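Local coordinates for protein VIN1 (PDB 6BFI) that binds actin filaments and may play a role in cell-cell adhesion, at residues 67-72 and 130-135; 192-197 and 243-248; 684-689 and 694-699. All coordinates share one frame; numbering follows the deposited sequence.

Contact 1 (67-72 and 130-135); sequences DEDFKA and EVRKMV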
loop_
_atom_site.group_PDB
_atom_site.type_symbol
_atom_site.label_atom_id
_atom_site.label_comp_id
_atom_site.label_asym_id
_atom_site.label_seq_id
_atom_site.Cartn_x
_atom_site.Cartn_y
_atom_site.Cartn_z
ATOM N N ASP A 67 -15.482 6.279 -36.055
ATOM C CA ASP A 67 -14.030 6.366 -36.137
ATOM C C ASP A 67 -13.536 5.292 -37.095
ATOM O O ASP A 67 -13.867 4.112 -36.936
ATOM C CB ASP A 67 -13.375 6.214 -34.759
ATOM C CG ASP A 67 -13.826 4.966 -34.029
ATOM O OD1 ASP A 67 -14.966 4.518 -34.269
ATOM O OD2 ASP A 67 -13.039 4.440 -33.213
ATOM N N GLU A 68 -12.754 5.705 -38.095
ATOM C CA GLU A 68 -12.343 4.789 -39.153
ATOM C C GLU A 68 -11.268 3.810 -38.701
ATOM O O GLU A 68 -11.054 2.796 -39.372
ATOM C CB GLU A 68 -11.849 5.578 -40.366
ATOM C CG GLU A 68 -12.921 6.428 -41.028
ATOM C CD GLU A 68 -13.954 5.600 -41.767
ATOM O OE1 GLU A 68 -13.659 4.432 -42.098
ATOM O OE2 GLU A 68 -15.063 6.118 -42.019
ATOM N N ASP A 69 -10.585 4.089 -37.588
ATOM C CA ASP A 69 -9.582 3.155 -37.088
ATOM C C ASP A 69 -10.224 1.847 -36.642
ATOM O O ASP A 69 -9.717 0.761 -36.948
ATOM C CB ASP A 69 -8.804 3.795 -35.941
ATOM C CG ASP A 69 -8.269 5.168 -36.296
ATOM O OD1 ASP A 69 -7.759 5.334 -37.425
ATOM O OD2 ASP A 69 -8.367 6.084 -35.453
ATOM N N PHE A 70 -11.343 1.936 -35.924
ATOM C CA PHE A 70 -12.075 0.743 -35.509
ATOM C C PHE A 70 -12.585 -0.032 -36.720
ATOM O O PHE A 70 -12.375 -1.248 -36.833
ATOM C CB PHE A 70 -13.223 1.163 -34.588
ATOM C CG PHE A 70 -14.096 0.032 -34.133
ATOM C CD1 PHE A 70 -13.592 -0.970 -33.324
ATOM C CD2 PHE A 70 -15.434 -0.005 -34.486
ATOM C CE1 PHE A 70 -14.401 -2.003 -32.895
ATOM C CE2 PHE A 70 -16.248 -1.036 -34.059
ATOM C CZ PHE A 70 -15.729 -2.036 -33.261
ATOM N N LYS A 71 -13.241 0.670 -37.651
ATOM C CA LYS A 71 -13.773 0.022 -38.845
ATOM C C LYS A 71 -12.671 -0.596 -39.696
ATOM O O LYS A 71 -12.925 -1.553 -40.436
ATOM C CB LYS A 71 -14.573 1.028 -39.672
ATOM C CG LYS A 71 -15.719 1.678 -38.923
ATOM C CD LYS A 71 -16.289 2.843 -39.708
ATOM C CE LYS A 71 -17.428 3.504 -38.957
ATOM N NZ LYS A 71 -17.911 4.731 -39.650
ATOM N N ALA A 72 -11.449 -0.068 -39.607
ATOM C CA ALA A 72 -10.338 -0.630 -40.366
ATOM C C ALA A 72 -9.700 -1.820 -39.660
ATOM O O ALA A 72 -9.251 -2.759 -40.326
ATOM C CB ALA A 72 -9.283 0.446 -40.628
ATOM N N GLU A 130 -12.783 2.751 -27.422
ATOM C CA GLU A 130 -13.305 3.435 -26.240
ATOM C C GLU A 130 -12.221 4.265 -25.560
ATOM O O GLU A 130 -12.435 5.440 -25.235
ATOM C CB GLU A 130 -13.894 2.418 -25.262
ATOM C CG GLU A 130 -14.923 1.475 -25.869
ATOM C CD GLU A 130 -16.211 2.174 -26.269
ATOM O OE1 GLU A 130 -16.474 3.292 -25.775
ATOM O OE2 GLU A 130 -16.966 1.598 -27.080
ATOM N N VAL A 131 -11.044 3.671 -25.347
ATOM C CA VAL A 131 -9.971 4.390 -24.664
ATOM C C VAL A 131 -9.538 5.605 -25.476
ATOM O O VAL A 131 -9.236 6.666 -24.915
ATOM C CB VAL A 131 -8.791 3.445 -24.371
ATOM C CG1 VAL A 131 -7.609 4.222 -23.814
ATOM C CG2 VAL A 131 -9.218 2.363 -23.391
ATOM N N ARG A 132 -9.515 5.481 -26.805
ATOM C CA ARG A 132 -9.187 6.635 -27.641
ATOM C C ARG A 132 -10.203 7.757 -27.456
ATOM O O ARG A 132 -9.832 8.935 -27.386
ATOM C CB ARG A 132 -9.105 6.226 -29.112
ATOM C CG ARG A 132 -7.814 5.519 -29.498
ATOM C CD ARG A 132 -7.617 5.527 -31.006
ATOM N NE ARG A 132 -8.773 4.983 -31.714
ATOM C CZ ARG A 132 -8.875 3.723 -32.126
ATOM N NH1 ARG A 132 -7.887 2.867 -31.904
ATOM N NH2 ARG A 132 -9.967 3.318 -32.761
ATOM N N LYS A 133 -11.492 7.410 -27.368
ATOM C CA LYS A 133 -12.511 8.429 -27.123
ATOM C C LYS A 133 -12.291 9.124 -25.780
ATOM O O LYS A 133 -12.248 10.362 -25.700
ATOM C CB LYS A 133 -13.901 7.796 -27.181
ATOM C CG LYS A 133 -15.030 8.752 -26.844
ATOM C CD LYS A 133 -16.241 8.002 -26.315
ATOM C CE LYS A 133 -15.921 7.300 -25.000
ATOM N NZ LYS A 133 -15.500 8.261 -23.941
ATOM N N MET A 134 -12.146 8.334 -24.709
ATOM C CA MET A 134 -11.959 8.909 -23.377
ATOM C C MET A 134 -10.739 9.823 -23.339
ATOM O O MET A 134 -10.821 10.976 -22.888
ATOM C CB MET A 134 -11.823 7.792 -22.340
ATOM C CG MET A 134 -12.891 6.718 -22.441
ATOM S SD MET A 134 -12.934 5.627 -21.005
ATOM C CE MET A 134 -14.432 4.702 -21.336
ATOM N N VAL A 135 -9.597 9.323 -23.820
ATOM C CA VAL A 135 -8.373 10.119 -23.861
ATOM C C VAL A 135 -8.579 11.384 -24.682
ATOM O O VAL A 135 -8.027 12.438 -24.357
ATOM C CB VAL A 135 -7.208 9.265 -24.401
ATOM C CG1 VAL A 135 -5.987 10.126 -24.696
ATOM C CG2 VAL A 135 -6.854 8.173 -23.404
#
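The carboxylate oxygen OD2 of D67 is gripped by two partners, NH2 of R132 across the contact and the hydroxyl of S129 one turn before R132. The bond from R132 NH2 to D67 OD2 is weak at 3.3 Å, although its N-H...O angle of 151° is fair, and it doubles as a salt bridge. OD2 comes in at the guanidinium edge, near the plane of that group, while the two flat groups are turned 49° apart. D67's other oxygen is bound by the hydroxyl of S65; with a partner on each oxygen, the carboxylate is restrained from turning about CB-CG.

D69 meets the same arginine in a different way. Its CB sits over one guanidinium face, 3.4 Å from R132 NH2, toward the rim of the group. Its OD2 lies 3.9 Å from R132 NE but well out of the guanidinium plane, a long salt bridge in which no N-H points at the oxygen. In this all-helical member of the vinculin family, the network joins the start of helix 68-97, where D67 occupies the N-cap position without making a side-chain capping bond, to the C-terminal half of helix 102-145. A bend about CG-CD (chi3 -54°) turns the end of R132 so that NH2 comes to 4.3 Å from F70 CB. Beyond that atom, the F70 ring packs against C125 and A126 of helix 102-145.

Contact 2 (192-197 and 243-248); sequences KSELGT and EEIIRV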
loop_
_atom_site.group_PDB
_atom_site.type_symbol
_atom_site.label_atom_id
_atom_site.label_comp_id
_atom_site.label_asym_id
_atom_site.label_seq_id
_atom_site.Cartn_x
_atom_site.Cartn_y
_atom_site.Cartn_z
ATOM N N LYS A 192 -10.099 6.632 -9.458
ATOM C CA LYS A 192 -10.960 7.279 -8.470
ATOM C C LYS A 192 -10.221 8.384 -7.723
ATOM O O LYS A 192 -10.788 9.455 -7.461
ATOM C CB LYS A 192 -11.506 6.243 -7.486
ATOM C CG LYS A 192 -12.517 5.282 -8.089
ATOM C CD LYS A 192 -13.069 4.325 -7.043
ATOM C CE LYS A 192 -11.976 3.438 -6.469
ATOM N NZ LYS A 192 -12.504 2.482 -5.452
ATOM N N SER A 193 -8.952 8.150 -7.379
ATOM C CA SER A 193 -8.193 9.147 -6.630
ATOM C C SER A 193 -7.974 10.411 -7.455
ATOM O O SER A 193 -8.170 11.531 -6.961
ATOM C CB SER A 193 -6.857 8.558 -6.176
ATOM O OG SER A 193 -6.089 8.126 -7.284
ATOM N N GLU A 194 -7.566 10.257 -8.720
ATOM C CA GLU A 194 -7.366 11.439 -9.556
ATOM C C GLU A 194 -8.686 12.154 -9.827
ATOM O O GLU A 194 -8.723 13.388 -9.916
ATOM C CB GLU A 194 -6.678 11.055 -10.864
ATOM C CG GLU A 194 -5.420 10.214 -10.694
ATOM C CD GLU A 194 -4.364 10.878 -9.824
ATOM O OE1 GLU A 194 -4.275 12.124 -9.825
ATOM O OE2 GLU A 194 -3.619 10.145 -9.137
ATOM N N LEU A 195 -9.779 11.396 -9.961
ATOM C CA LEU A 195 -11.101 12.007 -10.054
ATOM C C LEU A 195 -11.375 12.893 -8.845
ATOM O O LEU A 195 -11.808 14.044 -8.986
ATOM C CB LEU A 195 -12.173 10.925 -10.183
ATOM C CG LEU A 195 -12.343 10.274 -11.555
ATOM C CD1 LEU A 195 -13.318 9.108 -11.471
ATOM C CD2 LEU A 195 -12.821 11.302 -12.569
ATOM N N GLY A 196 -11.117 12.369 -7.645
ATOM C CA GLY A 196 -11.261 13.184 -6.450
ATOM C C GLY A 196 -10.409 14.437 -6.498
ATOM O O GLY A 196 -10.868 15.527 -6.136
ATOM N N THR A 197 -9.161 14.305 -6.964
ATOM C CA THR A 197 -8.282 15.467 -7.073
ATOM C C THR A 197 -8.896 16.544 -7.961
ATOM O O THR A 197 -8.958 17.718 -7.577
ATOM C CB THR A 197 -6.912 15.046 -7.606
ATOM O OG1 THR A 197 -6.213 14.302 -6.602
ATOM C CG2 THR A 197 -6.089 16.270 -7.989
ATOM N N GLU A 243 -3.213 14.099 -16.674
ATOM C CA GLU A 243 -2.181 13.281 -17.309
ATOM C C GLU A 243 -2.197 11.861 -16.756
ATOM O O GLU A 243 -2.146 10.885 -17.515
ATOM C CB GLU A 243 -0.802 13.910 -17.106
ATOM C CG GLU A 243 -0.441 14.986 -18.108
ATOM C CD GLU A 243 -0.190 14.430 -19.495
ATOM O OE1 GLU A 243 0.590 13.461 -19.615
ATOM O OE2 GLU A 243 -0.774 14.960 -20.465
ATOM N N GLU A 244 -2.272 11.730 -15.430
ATOM C CA GLU A 244 -2.268 10.403 -14.825
ATOM C C GLU A 244 -3.531 9.631 -15.180
ATOM O O GLU A 244 -3.472 8.421 -15.424
ATOM C CB GLU A 244 -2.107 10.513 -13.307
ATOM C CG GLU A 244 -1.885 9.180 -12.603
ATOM C CD GLU A 244 -0.529 8.566 -12.904
ATOM O OE1 GLU A 244 0.316 9.244 -13.525
ATOM O OE2 GLU A 244 -0.306 7.400 -12.519
ATOM N N ILE A 245 -4.681 10.311 -15.217
ATOM C CA ILE A 245 -5.906 9.660 -15.676
ATOM C C ILE A 245 -5.716 9.108 -17.082
ATOM O O ILE A 245 -6.115 7.976 -17.380
ATOM C CB ILE A 245 -7.097 10.635 -15.612
ATOM C CG1 ILE A 245 -7.653 10.711 -14.193
ATOM C CG2 ILE A 245 -8.196 10.209 -16.573
ATOM C CD1 ILE A 245 -8.794 11.691 -14.037
ATOM N N ILE A 246 -5.092 9.892 -17.964
ATOM C CA ILE A 246 -4.867 9.437 -19.333
ATOM C C ILE A 246 -3.934 8.234 -19.348
ATOM O O ILE A 246 -4.127 7.292 -20.126
ATOM C CB ILE A 246 -4.326 10.592 -20.197
ATOM C CG1 ILE A 246 -5.385 11.685 -20.340
ATOM C CG2 ILE A 246 -3.897 10.089 -21.570
ATOM C CD1 ILE A 246 -4.900 12.922 -21.069
ATOM N N ARG A 247 -2.917 8.237 -18.482
ATOM C CA ARG A 247 -1.961 7.134 -18.464
ATOM C C ARG A 247 -2.611 5.846 -17.972
ATOM O O ARG A 247 -2.427 4.779 -18.567
ATOM C CB ARG A 247 -0.757 7.496 -17.593
ATOM C CG ARG A 247 0.395 6.513 -17.720
ATOM C CD ARG A 247 1.472 6.771 -16.680
ATOM N NE ARG A 247 1.004 6.473 -15.330
ATOM C CZ ARG A 247 1.070 5.270 -14.764
ATOM N NH1 ARG A 247 1.585 4.247 -15.433
ATOM N NH2 ARG A 247 0.618 5.091 -13.530
ATOM N N VAL A 248 -3.376 5.928 -16.880
ATOM C CA VAL A 248 -4.025 4.742 -16.331
ATOM C C VAL A 248 -5.117 4.241 -17.266
ATOM O O VAL A 248 -5.347 3.030 -17.371
ATOM C CB VAL A 248 -4.572 5.046 -14.925
ATOM C CG1 VAL A 248 -5.251 3.819 -14.334
ATOM C CG2 VAL A 248 -3.450 5.526 -14.015
#
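Segments 192-197 and 243-248 run nearly antiparallel, their short axes 9.6 Å apart at closest approach with 158° between their N-to-C directions. The backbones come nearest at E194 and I245, CA atoms 6.5 Å apart.

There the side chains slide past each other in opposite directions, with E194 CB 3.5 Å from I245 CG1. I245 CG1 stands anti to its carbonyl carbon (chi1 -81°), and an extended chi2 (178°) carries CD1 toward L195, where it meets CD2 at 4.3 Å. The segments, on helices 185-215 and 224-249, pack antiparallel within the helical bundle architecture of the vinculin family: L195 and I245 both rest on V175 of helix 154-178, I245 also reaching C138 of helix 102-145.

On the more polar flank, E194 folds back at CB-CG and sets its OE2 4.0 Å from E244 CG. The carboxylates stay 5.5 Å apart, E194 OE2 to E244 OE2; the acid group of E244 leads away to R247, whose NH2 bonds E244 OE2 at 2.7 Å in the guanidinium plane and probably offsets its charge. An alanine replacing E194 would keep the CB contact with I245 but is likely to open a gap beside the CB and CG of E244.

Contact 3 (684-689 and 694-699); sequences WDEKGN and LVKQMA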
loop_
_atom_site.group_PDB
_atom_site.type_symbol
_atom_site.label_atom_id
_atom_site.label_comp_id
_atom_site.label_asym_id
_atom_site.label_seq_id
_atom_site.Cartn_x
_atom_site.Cartn_y
_atom_site.Cartn_z
ATOM N N TRP A 684 7.940 -23.723 9.236
ATOM C CA TRP A 684 6.855 -23.981 10.170
ATOM C C TRP A 684 6.437 -25.444 10.093
ATOM O O TRP A 684 6.385 -26.028 9.005
ATOM C CB TRP A 684 5.646 -23.092 9.870
ATOM C CG TRP A 684 5.973 -21.643 9.765
ATOM C CD1 TRP A 684 6.267 -20.951 8.629
ATOM C CD2 TRP A 684 6.032 -20.697 10.839
ATOM N NE1 TRP A 684 6.510 -19.634 8.926
ATOM C CE2 TRP A 684 6.373 -19.451 10.278
ATOM C CE3 TRP A 684 5.832 -20.783 12.220
ATOM C CZ2 TRP A 684 6.517 -18.301 11.048
ATOM C CZ3 TRP A 684 5.977 -19.639 12.985
ATOM C CH2 TRP A 684 6.317 -18.414 12.397
ATOM N N ASP A 685 6.133 -26.030 11.249
ATOM C CA ASP A 685 5.579 -27.375 11.280
ATOM C C ASP A 685 4.110 -27.339 10.875
ATOM O O ASP A 685 3.414 -26.337 11.064
ATOM C CB ASP A 685 5.729 -27.997 12.669
ATOM C CG ASP A 685 4.830 -27.345 13.701
ATOM O OD1 ASP A 685 4.627 -26.116 13.626
ATOM O OD2 ASP A 685 4.325 -28.064 14.588
ATOM N N GLU A 686 3.636 -28.452 10.317
ATOM C CA GLU A 686 2.310 -28.479 9.710
ATOM C C GLU A 686 1.189 -28.795 10.690
ATOM O O GLU A 686 0.055 -28.358 10.470
ATOM C CB GLU A 686 2.270 -29.496 8.567
ATOM C CG GLU A 686 2.906 -29.012 7.279
ATOM C CD GLU A 686 2.284 -29.657 6.058
ATOM O OE1 GLU A 686 1.229 -30.311 6.206
ATOM O OE2 GLU A 686 2.845 -29.510 4.952
ATOM N N LYS A 687 1.467 -29.546 11.755
ATOM C CA LYS A 687 0.397 -29.997 12.637
ATOM C C LYS A 687 -0.282 -28.813 13.315
ATOM O O LYS A 687 0.380 -27.926 13.865
ATOM C CB LYS A 687 0.938 -30.980 13.679
ATOM C CG LYS A 687 2.051 -30.439 14.561
ATOM C CD LYS A 687 2.323 -31.378 15.723
ATOM C CE LYS A 687 1.058 -31.625 16.530
ATOM N NZ LYS A 687 1.267 -32.641 17.596
ATOM N N GLY A 688 -1.613 -28.799 13.263
ATOM C CA GLY A 688 -2.378 -27.693 13.802
ATOM C C GLY A 688 -2.397 -26.458 12.935
ATOM O O GLY A 688 -2.773 -25.384 13.417
ATOM N N ASN A 689 -2.008 -26.572 11.664
ATOM C CA ASN A 689 -1.921 -25.409 10.783
ATOM C C ASN A 689 -2.161 -25.890 9.354
ATOM O O ASN A 689 -1.239 -26.387 8.701
ATOM C CB ASN A 689 -0.570 -24.720 10.922
ATOM C CG ASN A 689 -0.529 -23.368 10.239
ATOM O OD1 ASN A 689 -1.332 -23.078 9.352
ATOM N ND2 ASN A 689 0.416 -22.531 10.649
ATOM N N LEU A 694 -1.652 -26.135 2.820
ATOM C CA LEU A 694 -2.120 -25.662 1.519
ATOM C C LEU A 694 -1.004 -24.968 0.752
ATOM O O LEU A 694 -0.878 -25.135 -0.468
ATOM C CB LEU A 694 -3.306 -24.713 1.693
ATOM C CG LEU A 694 -4.531 -25.206 2.467
ATOM C CD1 LEU A 694 -5.672 -24.207 2.345
ATOM C CD2 LEU A 694 -4.962 -26.586 1.994
ATOM N N VAL A 695 -0.179 -24.186 1.452
ATOM C CA VAL A 695 0.864 -23.426 0.772
ATOM C C VAL A 695 1.966 -24.350 0.266
ATOM O O VAL A 695 2.463 -24.186 -0.854
ATOM C CB VAL A 695 1.415 -22.333 1.703
ATOM C CG1 VAL A 695 2.625 -21.699 1.082
ATOM C CG2 VAL A 695 0.350 -21.282 1.966
ATOM N N LYS A 696 2.368 -25.332 1.077
ATOM C CA LYS A 696 3.369 -26.296 0.626
ATOM C C LYS A 696 2.866 -27.079 -0.580
ATOM O O LYS A 696 3.585 -27.244 -1.574
ATOM C CB LYS A 696 3.743 -27.243 1.766
ATOM C CG LYS A 696 4.987 -26.838 2.537
ATOM C CD LYS A 696 5.296 -27.845 3.631
ATOM C CE LYS A 696 6.625 -27.551 4.299
ATOM N NZ LYS A 696 6.920 -28.507 5.405
ATOM N N GLN A 697 1.623 -27.565 -0.509
ATOM C CA GLN A 697 1.038 -28.266 -1.649
ATOM C C GLN A 697 1.026 -27.383 -2.891
ATOM O O GLN A 697 1.344 -27.843 -3.997
ATOM C CB GLN A 697 -0.378 -28.729 -1.300
ATOM C CG GLN A 697 -1.048 -29.593 -2.358
ATOM C CD GLN A 697 -0.675 -31.062 -2.252
ATOM O OE1 GLN A 697 0.403 -31.414 -1.767
ATOM N NE2 GLN A 697 -1.573 -31.930 -2.701
ATOM N N MET A 698 0.680 -26.103 -2.725
ATOM C CA MET A 698 0.663 -25.184 -3.858
ATOM C C MET A 698 2.058 -24.999 -4.441
ATOM O O MET A 698 2.219 -24.885 -5.662
ATOM C CB MET A 698 0.073 -23.841 -3.429
ATOM C CG MET A 698 -0.214 -22.891 -4.579
ATOM S SD MET A 698 -1.043 -21.385 -4.035
ATOM C CE MET A 698 -2.341 -22.071 -3.008
ATOM N N ALA A 699 3.080 -24.967 -3.583
ATOM C CA ALA A 699 4.452 -24.865 -4.072
ATOM C C ALA A 699 4.837 -26.098 -4.882
ATOM O O ALA A 699 5.418 -25.982 -5.968
ATOM C CB ALA A 699 5.414 -24.665 -2.901
#
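W684 opens the loop between helices 669-682 and 690-710, in which a type II beta turn from E686 to N689 leads into the N-cap of the second helix. Its indole is turned to the C-terminal stretch, making an edge-to-face stack with W832, and only its carbonyl oxygen approaches the partner segment, 4.4 Å from K696 NZ.

E686 carries most of the meeting. Its chain is extended beyond CG and crosses the long aliphatic arm of K696, so that OE2 lies 3.2 Å from K696 CD and 4.0 Å from K696 CB. The opposite charges are near but do not pair, with E686 OE2 4.2 Å from K696 NZ: the ammonium instead forms a salt bridge with D682, at the end of the preceding helix, while E686 OE1 is hydrogen-bonded to S693.

G688 takes a positive phi of 77° at the third position of the turn and exchanges backbone hydrogen bonds with L831, which ties the turn to the C-terminal stretch. N689 completes the passage as N-cap of helix 690-710, its OD1 receiving weak bonds from the backbone N atoms of L691 and I692, while its own N bonds E686 O at 3.0 Å to close the turn.

The three contacts follow in series along the chain. Contacts 1 and 2 are neighbours, their centres 21 Å apart, and helix 102-145 relates them: it supplies segment 130-135 to the first and lies against segment 243-248 of the second. They touch where V135 CG1 packs on I246 CG2 at 3.8 Å, so the two contacts share a packing interface between helices 102-145 and 224-249. Contact 3, much later in the chain, at the start of helix 690-710, stands apart, about 32 Å from contact 1 and about 27 Å from contact 2 between nearest atoms. Contacts 2 and 3 lie on opposite sides of the chain's centre, consistent with a large, all-helical chain whose packings are local.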